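Local coordinates for protein Myo-inositol phosphohydrolase (Mitsuokella multacida, PDB 4WU3) that probably removes phosphate groups from inositol hexakisphosphate as a PTP-like phytase, and binds inositol-(1,3,4,5)-tetrakisphosphate, at residues 295-298 / 299-302; 214-217 / 218-221. The protein carries 2 engineered substitutions. One frame throughout, in Å; residues are numbered along the deposited sequence.

Contact 1: residues 295-298 / 299-302; sequences KAYI and ERYQ. With 4IP (inositol-(1,3,4,5)-tetrakisphosphate), chain E.
R300 lays its guanidinium over one face of the Y297 ring, three residues earlier on helix 291-313, in an i/i+3 cation-pi pair. Its CZ stands 4.1 Å from the ring centroid, almost exactly on the ring normal, while the two planes diverge by 35°, so that NH2 dips closest, 3.3 Å from Y297 CE2. The R300 chain starts with CG wedged between the backbone N and the carbonyl carbon (chi1 81°), then runs extended to NE, alongside the tyrosine and pointing the same way. A water meeting the guanidinium edge in its plane accepts from R300 NE and donates to Y297 O, which, with the ring face, helps to hold the rotation of the planar group. At the far end of the ring, Y297 OH donates to OPH of inositol-(1,3,4,5)-tetrakisphosphate at 2.9 Å, in a pocket that K288 and K289 also serve with their NZ atoms. A leucine in place of Y297 would probably leave that phosphate oxygen without its hydroxyl donor and the guanidinium without an aromatic face to rest on. One turn on, Q302 lies alongside I298, its CD 3.9 Å from I298 CG2. E299 OE2 forms a salt bridge with K295 NZ of the second subunit, whereas E299 OE1 receives a water, 2.7 Å away, that also donates to A296 O.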
# COMPACT_ATOMS: atom_id res chain seq x y z
N LYS A 295 -3.22 1.43 -3.65
CA LYS A 295 -2.58 0.14 -3.37
C LYS A 295 -3.43 -0.72 -2.46
O LYS A 295 -3.54 -1.92 -2.66
CB LYS A 295 -1.21 0.35 -2.72
CG LYS A 295 -0.17 0.95 -3.65
CD LYS A 295 0.20 -0.01 -4.77
CE LYS A 295 1.23 0.63 -5.69
NZ LYS A 295 1.79 -0.38 -6.63
N ALA A 296 -4.04 -0.10 -1.46
CA ALA A 296 -4.86 -0.83 -0.52
C ALA A 296 -6.13 -1.37 -1.18
O ALA A 296 -6.55 -2.49 -0.87
CB ALA A 296 -5.19 0.05 0.67
N TYR A 297 -6.74 -0.63 -2.10
CA TYR A 297 -7.92 -1.14 -2.81
C TYR A 297 -7.53 -2.33 -3.69
O TYR A 297 -8.25 -3.32 -3.80
CB TYR A 297 -8.56 -0.07 -3.69
CG TYR A 297 -9.60 0.76 -3.01
CD1 TYR A 297 -9.32 1.42 -1.82
CD2 TYR A 297 -10.85 0.93 -3.57
CE1 TYR A 297 -10.27 2.21 -1.19
CE2 TYR A 297 -11.82 1.71 -2.96
CZ TYR A 297 -11.52 2.34 -1.77
OH TYR A 297 -12.45 3.12 -1.15
N ILE A 298 -6.37 -2.20 -4.32
CA ILE A 298 -5.82 -3.26 -5.13
C ILE A 298 -5.53 -4.48 -4.27
O ILE A 298 -5.96 -5.57 -4.58
CB ILE A 298 -4.56 -2.80 -5.85
CG1 ILE A 298 -4.95 -1.82 -6.97
CG2 ILE A 298 -3.81 -3.99 -6.41
CD1 ILE A 298 -3.82 -0.96 -7.48
N GLU A 299 -4.81 -4.28 -3.17
CA GLU A 299 -4.44 -5.36 -2.26
C GLU A 299 -5.66 -6.16 -1.80
O GLU A 299 -5.66 -7.39 -1.84
CB GLU A 299 -3.68 -4.81 -1.04
CG GLU A 299 -3.10 -5.88 -0.11
CD GLU A 299 -2.63 -5.33 1.23
OE1 GLU A 299 -3.02 -4.20 1.60
OE2 GLU A 299 -1.87 -6.04 1.93
N ARG A 300 -6.72 -5.48 -1.37
CA ARG A 300 -7.86 -6.22 -0.86
C ARG A 300 -8.67 -6.91 -1.97
O ARG A 300 -9.32 -7.93 -1.73
CB ARG A 300 -8.74 -5.34 0.01
CG ARG A 300 -9.67 -4.47 -0.77
CD ARG A 300 -10.45 -3.52 0.12
NE ARG A 300 -11.28 -2.68 -0.73
CZ ARG A 300 -11.97 -1.64 -0.32
NH1 ARG A 300 -11.95 -1.29 0.97
NH2 ARG A 300 -12.69 -0.94 -1.20
N TYR A 301 -8.65 -6.37 -3.19
CA TYR A 301 -9.32 -7.06 -4.29
C TYR A 301 -8.59 -8.35 -4.61
O TYR A 301 -9.20 -9.40 -4.79
CB TYR A 301 -9.38 -6.19 -5.54
CG TYR A 301 -10.08 -6.84 -6.72
CD1 TYR A 301 -11.26 -7.56 -6.55
CD2 TYR A 301 -9.59 -6.68 -8.01
CE1 TYR A 301 -11.91 -8.14 -7.63
CE2 TYR A 301 -10.24 -7.25 -9.10
CZ TYR A 301 -11.39 -7.97 -8.90
OH TYR A 301 -12.03 -8.54 -9.98
N GLN A 302 -7.28 -8.27 -4.69
CA GLN A 302 -6.47 -9.44 -4.95
C GLN A 302 -6.65 -10.47 -3.85
O GLN A 302 -6.62 -11.66 -4.11
CB GLN A 302 -5.01 -9.03 -5.09
CG GLN A 302 -4.73 -8.25 -6.36
CD GLN A 302 -3.29 -7.83 -6.51
OE1 GLN A 302 -2.58 -7.63 -5.53
NE2 GLN A 302 -2.86 -7.67 -7.74
C1 4IP E . -13.74 9.80 -0.46
O1 4IP E . -14.72 10.02 -1.47
C2 4IP E . -12.59 10.78 -0.67
O2 4IP E . -12.07 10.62 -1.99
C3 4IP E . -11.48 10.55 0.34
O3 4IP E . -10.39 11.42 0.02
C4 4IP E . -10.99 9.10 0.31
O4 4IP E . -10.02 8.92 1.34
C5 4IP E . -12.15 8.13 0.51
O5 4IP E . -11.66 6.79 0.40
C6 4IP E . -13.23 8.36 -0.53
O6 4IP E . -14.31 7.46 -0.32
P1 4IP E . -15.81 11.20 -1.31
O1P 4IP E . -15.16 12.17 -0.35
O2P 4IP E . -15.99 11.74 -2.70
O3P 4IP E . -17.01 10.47 -0.75
P3 4IP E . -10.28 12.88 0.69
O4P 4IP E . -9.38 13.64 -0.25
O5P 4IP E . -9.69 12.61 2.06
O6P 4IP E . -11.71 13.38 0.72
P4 4IP E . -8.45 9.05 1.01
O7P 4IP E . -8.29 8.40 -0.34
O8P 4IP E . -7.79 8.31 2.16
O9P 4IP E . -8.18 10.54 0.99
P5 4IP E . -12.06 5.67 1.49
OPF 4IP E . -13.55 5.47 1.30
OPG 4IP E . -11.69 6.30 2.82
OPH 4IP E . -11.23 4.47 1.12
O HOH W 1 -5.73 -3.95 1.68
O HOH W 2 -10.99 -2.97 -3.42

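Contact 2: residues 214-217 / 218-221; sequences HFRP and DDPD
With CG set between its backbone N and carbonyl carbon (chi1 48°) and a bend further out (chi3 -65°), R216 curls its guanidinium forward along the chain to P217 O and D219. On D219, CG is anti to the carbonyl carbon, which turns OD1 back to receive it. The guanidinium grips P217 O side-on with two nitrogens: NE at 2.7 Å, approaching from above the carbonyl plane, and NH2 at 2.9 Å, lying in that plane. Both bonds use the in-plane N-H groups of the arginine, so one carbonyl oxygen, lying in the guanidinium plane, limits the rotation of the group. NH2 also forms a salt bridge to D219 OD1 at 2.8 Å, met nearly along the C-O axis of the carboxylate although OD1 is tilted out of the guanidinium plane and the two flat groups stand 40° apart. A water accepting from R216 NH1 at 3.2 Å donates to the same OD1, giving the arginine a second, indirect hold on it. D219 OD2 is occupied by S332 N, and this pairing of both oxygens would favour a charged carboxylate.

The arrangement ties the loop to the first turn of helix 219-230. D218 occupies the N-cap position without a capping bond from its side chain; a water instead links its OD1, at 3.0 Å, to R216 O. P217 CB and D221 CB approach to 4.4 Å. The loop leads from strand 205-211, an outermost strand of its mixed sheet, to helix 219-230: P217 and D221 pack on L211, P217 and R216 rest on F303 of helix 291-313, and D219 lies against Y321, S322 and A325 of helix 321-327.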
# COMPACT_ATOMS: atom_id res chain seq x y z
N HIS A 214 -9.24 0.04 6.54
CA HIS A 214 -8.68 0.33 5.21
C HIS A 214 -7.93 -0.82 4.50
O HIS A 214 -7.61 -0.69 3.33
CB HIS A 214 -7.79 1.56 5.27
CG HIS A 214 -8.49 2.79 5.78
ND1 HIS A 214 -9.57 3.36 5.14
CD2 HIS A 214 -8.26 3.55 6.87
CE1 HIS A 214 -9.98 4.41 5.82
NE2 HIS A 214 -9.19 4.56 6.87
N PHE A 215 -7.68 -1.92 5.19
CA PHE A 215 -6.84 -2.98 4.65
C PHE A 215 -7.53 -4.33 4.74
O PHE A 215 -8.48 -4.50 5.50
CB PHE A 215 -5.54 -3.09 5.43
CG PHE A 215 -4.65 -1.88 5.32
CD1 PHE A 215 -4.22 -1.43 4.09
CD2 PHE A 215 -4.23 -1.23 6.46
CE1 PHE A 215 -3.40 -0.33 3.99
CE2 PHE A 215 -3.40 -0.14 6.38
CZ PHE A 215 -2.99 0.32 5.14
N ARG A 216 -7.02 -5.28 3.96
CA ARG A 216 -7.46 -6.67 4.03
C ARG A 216 -7.01 -7.27 5.34
O ARG A 216 -6.05 -6.79 5.94
CB ARG A 216 -6.83 -7.47 2.89
CG ARG A 216 -5.32 -7.24 2.76
CD ARG A 216 -4.63 -8.40 2.06
NE ARG A 216 -4.73 -9.61 2.87
CZ ARG A 216 -4.17 -10.77 2.56
NH1 ARG A 216 -3.47 -10.90 1.44
NH2 ARG A 216 -4.31 -11.81 3.38
N PRO A 217 -7.66 -8.34 5.78
CA PRO A 217 -7.11 -9.13 6.89
C PRO A 217 -5.77 -9.78 6.49
O PRO A 217 -5.62 -10.21 5.35
CB PRO A 217 -8.16 -10.21 7.09
CG PRO A 217 -8.75 -10.40 5.74
CD PRO A 217 -8.78 -9.03 5.12
N ASP A 218 -4.81 -9.83 7.41
CA ASP A 218 -3.58 -10.59 7.19
C ASP A 218 -3.89 -12.07 7.30
O ASP A 218 -4.86 -12.47 7.94
CB ASP A 218 -2.50 -10.20 8.20
CG ASP A 218 -1.95 -8.81 7.95
OD1 ASP A 218 -1.96 -8.36 6.78
OD2 ASP A 218 -1.50 -8.16 8.92
N ASP A 219 -3.04 -12.88 6.69
CA ASP A 219 -3.23 -14.33 6.64
C ASP A 219 -3.57 -15.00 7.99
O ASP A 219 -4.47 -15.83 8.06
CB ASP A 219 -2.00 -15.01 6.02
CG ASP A 219 -1.82 -14.68 4.54
OD1 ASP A 219 -2.67 -13.98 3.96
OD2 ASP A 219 -0.82 -15.14 3.94
N PRO A 220 -2.83 -14.67 9.07
CA PRO A 220 -3.13 -15.35 10.34
C PRO A 220 -4.54 -15.08 10.86
O PRO A 220 -5.12 -15.94 11.53
CB PRO A 220 -2.08 -14.77 11.31
CG PRO A 220 -0.98 -14.29 10.44
CD PRO A 220 -1.61 -13.86 9.15
N ASP A 221 -5.08 -13.90 10.54
CA ASP A 221 -6.46 -13.54 10.89
C ASP A 221 -7.50 -14.25 10.02
O ASP A 221 -8.60 -14.57 10.47
CB ASP A 221 -6.66 -12.03 10.78
CG ASP A 221 -6.17 -11.29 12.02
OD1 ASP A 221 -6.32 -11.84 13.13
OD2 ASP A 221 -5.66 -10.16 11.88
O HOH W 3 -2.88 -13.99 1.11
O HOH W 4 -3.51 -5.85 6.27

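How the contacts relate
Contact 2 comes first along the chain, in the loop between strand 205-211 and helix 219-230; contact 1 follows on helix 291-313. Their centres are 11 Å apart and they touch directly: E299 CD packs on R216 CG at 3.6 Å, and A296 CB lies 3.8 Å from F215 CE1. The 214-217 loop therefore runs against the helix of contact 1. Both contribute to one inositol-(1,3,4,5)-tetrakisphosphate pocket, through H214 and Y297. Both also border the second subunit: K295 of the second subunit meets F215 in a cation-pi contact and E299 in a salt bridge, and the reverse pairs form as well, so ligand pocket and dimer interface share this corner of the fold.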